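PDB 1PIW: hypothetical zinc-type alcohol dehydrogenase-like protein in PRE5-FET4 intergenic region from Saccharomyces cerevisiae, which reduces a broad range of aromatic and aliphatic aldehydes to alcohols with NADPH, as a zinc-containing medium-chain alcohol dehydrogenase. Local coordinates for residues E16-T24 against E330-E341. Sequence-based numbering, arbitrary orientation.
Sequences EDWKNPKKT and EAGVHEAFERME
The ring nitrogen ND1 of H334 donates a hydrogen bond to the backbone carbonyl O of K19 (2.6 Å), the N-H...O angle 155° and the oxygen meeting the imidazole at its edge. With chi1 at 172°, CG trans to the main-chain N, the H334 ring swings off the helix to the turn D17-N20. The N20 side-chain amide runs beside the imidazole, pointing the same way, their planes 16° apart. Cutting H334 back to an alanine is likely to leave the K19 carbonyl without this donor and the N20 amide without its flat neighbour. The K19 side chain, extended beyond CG, lays its CG over one face of the W18 indole and takes NZ to two helix carboxylates, in salt bridges with E338 OE1 (2.9 Å) and E341 OE1; the exact placing of both oxygens is less sure. E338 OE1 also pairs with K342. In this medium-chain dehydrogenase helix 330-342 is the crossover of a beta-alpha-beta unit, linking parallel strands 323-327 and 348-352, and it packs against the type I turn D17-N20 that precedes strand 22-26, itself antiparallel to strand 7-12. The apolar part of the contact has F337 meeting W18 obliquely, W18 CZ3 lying 3.5 Å from F337 CB. P21 CG rests against F337 CE1 (3.5 Å) and V333 CG1 (4.0 Å). I50 of the helix 47-53 touches both W18 and F337, and I12 touches P21 and F337. At the start of the helix, E330 reaches across K22, where OE2 and K22 NZ form a long salt bridge of 3.9 Å.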
loop_
_atom_site.group_PDB
_atom_site.type_symbol
_atom_site.label_atom_id
_atom_site.label_comp_id
_atom_site.label_asym_id
_atom_site.label_seq_id
_atom_site.Cartn_x
_atom_site.Cartn_y
_atom_site.Cartn_z
ATOM N N GLU A 16 23.694 -13.827 24.935
ATOM C CA GLU A 16 23.922 -15.247 24.680
ATOM C C GLU A 16 23.232 -16.047 25.760
ATOM O O GLU A 16 22.692 -17.137 25.510
ATOM C CB GLU A 16 25.412 -15.586 24.657
ATOM C CG GLU A 16 26.186 -14.888 23.559
ATOM C CD GLU A 16 26.394 -13.408 23.847
ATOM O OE1 GLU A 16 27.024 -13.089 24.881
ATOM O OE2 GLU A 16 25.934 -12.561 23.045
ATOM N N ASP A 17 23.244 -15.488 26.962
ATOM C CA ASP A 17 22.606 -16.117 28.101
ATOM C C ASP A 17 21.230 -15.452 28.222
ATOM O O ASP A 17 20.686 -15.330 29.323
ATOM C CB ASP A 17 23.440 -15.824 29.341
ATOM C CG ASP A 17 23.163 -16.773 30.471
ATOM O OD1 ASP A 17 23.394 -16.386 31.643
ATOM O OD2 ASP A 17 22.734 -17.910 30.182
ATOM N N TRP A 18 20.668 -15.027 27.086
ATOM C CA TRP A 18 19.390 -14.325 27.088
ATOM C C TRP A 18 18.251 -15.063 27.748
ATOM O O TRP A 18 17.320 -14.438 28.254
ATOM C CB TRP A 18 18.970 -13.914 25.675
ATOM C CG TRP A 18 18.460 -15.028 24.805
ATOM C CD1 TRP A 18 19.200 -15.852 24.017
ATOM C CD2 TRP A 18 17.088 -15.417 24.612
ATOM N NE1 TRP A 18 18.380 -16.729 23.342
ATOM C CE2 TRP A 18 17.081 -16.483 23.691
ATOM C CE3 TRP A 18 15.869 -14.968 25.128
ATOM C CZ2 TRP A 18 15.910 -17.104 23.276
ATOM C CZ3 TRP A 18 14.702 -15.589 24.710
ATOM C CH2 TRP A 18 14.734 -16.644 23.794
ATOM N N LYS A 19 18.312 -16.390 27.753
ATOM C CA LYS A 19 17.247 -17.167 28.377
ATOM C C LYS A 19 17.356 -17.260 29.889
ATOM O O LYS A 19 16.550 -17.942 30.515
ATOM C CB LYS A 19 17.193 -18.580 27.816
ATOM C CG LYS A 19 16.777 -18.678 26.372
ATOM C CD LYS A 19 16.699 -20.138 25.992
ATOM C CE LYS A 19 16.517 -20.319 24.510
ATOM N NZ LYS A 19 16.533 -21.761 24.174
ATOM N N ASN A 20 18.339 -16.588 30.483
ATOM C CA ASN A 20 18.483 -16.635 31.934
ATOM C C ASN A 20 18.689 -15.281 32.580
ATOM O O ASN A 20 19.723 -15.026 33.205
ATOM C CB ASN A 20 19.620 -17.573 32.342
ATOM C CG ASN A 20 19.290 -19.023 32.093
ATOM O OD1 ASN A 20 19.804 -19.628 31.162
ATOM N ND2 ASN A 20 18.414 -19.584 32.917
ATOM N N PRO A 21 17.699 -14.388 32.442
ATOM C CA PRO A 21 17.764 -13.043 33.019
ATOM C C PRO A 21 17.955 -13.160 34.524
ATOM O O PRO A 21 17.454 -14.095 35.151
ATOM C CB PRO A 21 16.410 -12.451 32.656
ATOM C CG PRO A 21 16.088 -13.126 31.369
ATOM C CD PRO A 21 16.475 -14.554 31.642
ATOM N N LYS A 22 18.677 -12.210 35.102
ATOM C CA LYS A 22 18.935 -12.240 36.534
ATOM C C LYS A 22 18.350 -11.048 37.255
ATOM O O LYS A 22 18.365 -9.932 36.736
ATOM C CB LYS A 22 20.441 -12.296 36.789
ATOM C CG LYS A 22 21.134 -13.481 36.128
ATOM C CD LYS A 22 20.513 -14.783 36.590
ATOM C CE LYS A 22 21.262 -15.979 36.071
ATOM N NZ LYS A 22 20.729 -17.209 36.718
ATOM N N LYS A 23 17.833 -11.293 38.457
ATOM C CA LYS A 23 17.259 -10.228 39.256
ATOM C C LYS A 23 18.340 -9.157 39.462
ATOM O O LYS A 23 19.482 -9.454 39.830
ATOM C CB LYS A 23 16.759 -10.776 40.593
ATOM C CG LYS A 23 16.213 -9.698 41.502
ATOM C CD LYS A 23 14.797 -9.980 41.970
ATOM C CE LYS A 23 14.764 -10.885 43.185
ATOM N NZ LYS A 23 13.376 -10.978 43.733
ATOM N N THR A 24 17.968 -7.904 39.234
ATOM C CA THR A 24 18.915 -6.817 39.330
ATOM C C THR A 24 18.325 -5.494 39.761
ATOM O O THR A 24 17.188 -5.175 39.433
ATOM C CB THR A 24 19.545 -6.598 37.983
ATOM O OG1 THR A 24 20.162 -7.812 37.563
ATOM C CG2 THR A 24 20.561 -5.477 38.039
ATOM N N GLU A 330 13.349 -14.967 37.995
ATOM C CA GLU A 330 14.242 -15.640 37.069
ATOM C C GLU A 330 13.663 -16.910 36.473
ATOM O O GLU A 330 13.769 -17.133 35.269
ATOM C CB GLU A 330 15.568 -15.929 37.761
ATOM C CG GLU A 330 16.409 -14.685 37.921
ATOM C CD GLU A 330 17.338 -14.767 39.092
ATOM O OE1 GLU A 330 16.841 -14.794 40.240
ATOM O OE2 GLU A 330 18.562 -14.805 38.864
ATOM N N ALA A 331 13.035 -17.732 37.305
ATOM C CA ALA A 331 12.459 -18.978 36.828
ATOM C C ALA A 331 11.284 -18.769 35.881
ATOM O O ALA A 331 11.143 -19.485 34.891
ATOM C CB ALA A 331 12.035 -19.813 37.994
ATOM N N GLY A 332 10.439 -17.791 36.176
ATOM C CA GLY A 332 9.293 -17.545 35.316
ATOM C C GLY A 332 9.648 -16.978 33.950
ATOM O O GLY A 332 9.162 -17.446 32.911
ATOM N N VAL A 333 10.493 -15.955 33.952
ATOM C CA VAL A 333 10.902 -15.320 32.717
ATOM C C VAL A 333 11.704 -16.307 31.901
ATOM O O VAL A 333 11.731 -16.217 30.679
ATOM C CB VAL A 333 11.740 -14.054 32.986
ATOM C CG1 VAL A 333 12.150 -13.415 31.675
ATOM C CG2 VAL A 333 10.931 -13.070 33.812
ATOM N N HIS A 334 12.350 -17.255 32.573
ATOM C CA HIS A 334 13.134 -18.267 31.867
ATOM C C HIS A 334 12.190 -19.126 31.051
ATOM O O HIS A 334 12.384 -19.317 29.845
ATOM C CB HIS A 334 13.886 -19.176 32.840
ATOM C CG HIS A 334 14.552 -20.341 32.171
ATOM N ND1 HIS A 334 15.688 -20.208 31.402
ATOM C CD2 HIS A 334 14.196 -21.644 32.088
ATOM C CE1 HIS A 334 15.999 -21.378 30.870
ATOM N NE2 HIS A 334 15.108 -22.266 31.269
ATOM N N GLU A 335 11.168 -19.641 31.738
ATOM C CA GLU A 335 10.160 -20.491 31.123
ATOM C C GLU A 335 9.422 -19.731 30.042
ATOM O O GLU A 335 9.093 -20.278 28.989
ATOM C CB GLU A 335 9.158 -20.986 32.166
ATOM C CG GLU A 335 8.027 -21.797 31.535
ATOM C CD GLU A 335 7.075 -22.411 32.547
ATOM O OE1 GLU A 335 6.046 -22.975 32.114
ATOM O OE2 GLU A 335 7.355 -22.338 33.763
ATOM N N ALA A 336 9.150 -18.462 30.314
ATOM C CA ALA A 336 8.467 -17.633 29.350
ATOM C C ALA A 336 9.331 -17.541 28.101
ATOM O O ALA A 336 8.869 -17.842 27.009
ATOM C CB ALA A 336 8.225 -16.263 29.932
ATOM N N PHE A 337 10.591 -17.144 28.264
ATOM C CA PHE A 337 11.491 -17.016 27.124
ATOM C C PHE A 337 11.703 -18.331 26.415
ATOM O O PHE A 337 11.675 -18.386 25.183
ATOM C CB PHE A 337 12.849 -16.485 27.555
ATOM C CG PHE A 337 12.870 -15.014 27.837
ATOM C CD1 PHE A 337 14.054 -14.392 28.237
ATOM C CD2 PHE A 337 11.716 -14.248 27.721
ATOM C CE1 PHE A 337 14.089 -13.035 28.518
ATOM C CE2 PHE A 337 11.739 -12.886 28.001
ATOM C CZ PHE A 337 12.927 -12.278 28.400
ATOM N N GLU A 338 11.922 -19.388 27.194
ATOM C CA GLU A 338 12.157 -20.718 26.641
ATOM C C GLU A 338 11.032 -21.128 25.727
ATOM O O GLU A 338 11.253 -21.439 24.568
ATOM C CB GLU A 338 12.269 -21.754 27.756
ATOM C CG GLU A 338 12.901 -23.075 27.327
ATOM C CD GLU A 338 14.429 -23.031 27.376
ATOM O OE1 GLU A 338 15.044 -22.307 26.556
ATOM O OE2 GLU A 338 15.014 -23.718 28.249
ATOM N N ARG A 339 9.818 -21.121 26.268
ATOM C CA ARG A 339 8.628 -21.509 25.531
ATOM C C ARG A 339 8.308 -20.619 24.336
ATOM O O ARG A 339 7.858 -21.107 23.302
ATOM C CB ARG A 339 7.444 -21.568 26.482
ATOM C CG ARG A 339 7.597 -22.645 27.520
ATOM C CD ARG A 339 6.321 -23.443 27.630
ATOM N NE ARG A 339 5.478 -23.001 28.735
ATOM C CZ ARG A 339 4.153 -22.922 28.670
ATOM N NH1 ARG A 339 3.514 -23.247 27.556
ATOM N NH2 ARG A 339 3.466 -22.526 29.726
ATOM N N MET A 340 8.529 -19.315 24.466
ATOM C CA MET A 340 8.272 -18.421 23.351
ATOM C C MET A 340 9.131 -18.868 22.188
ATOM O O MET A 340 8.688 -18.870 21.053
ATOM C CB MET A 340 8.615 -16.986 23.720
ATOM C CG MET A 340 7.512 -16.251 24.447
ATOM S SD MET A 340 6.135 -15.786 23.380
ATOM C CE MET A 340 4.923 -15.257 24.690
ATOM N N GLU A 341 10.369 -19.258 22.472
ATOM C CA GLU A 341 11.256 -19.714 21.415
ATOM C C GLU A 341 10.671 -20.967 20.797
ATOM O O GLU A 341 10.650 -21.108 19.581
ATOM C CB GLU A 341 12.649 -20.018 21.960
ATOM C CG GLU A 341 13.684 -20.314 20.872
ATOM C CD GLU A 341 15.076 -20.582 21.429
ATOM O OE1 GLU A 341 15.204 -21.522 22.245
ATOM O OE2 GLU A 341 16.034 -19.859 21.050
#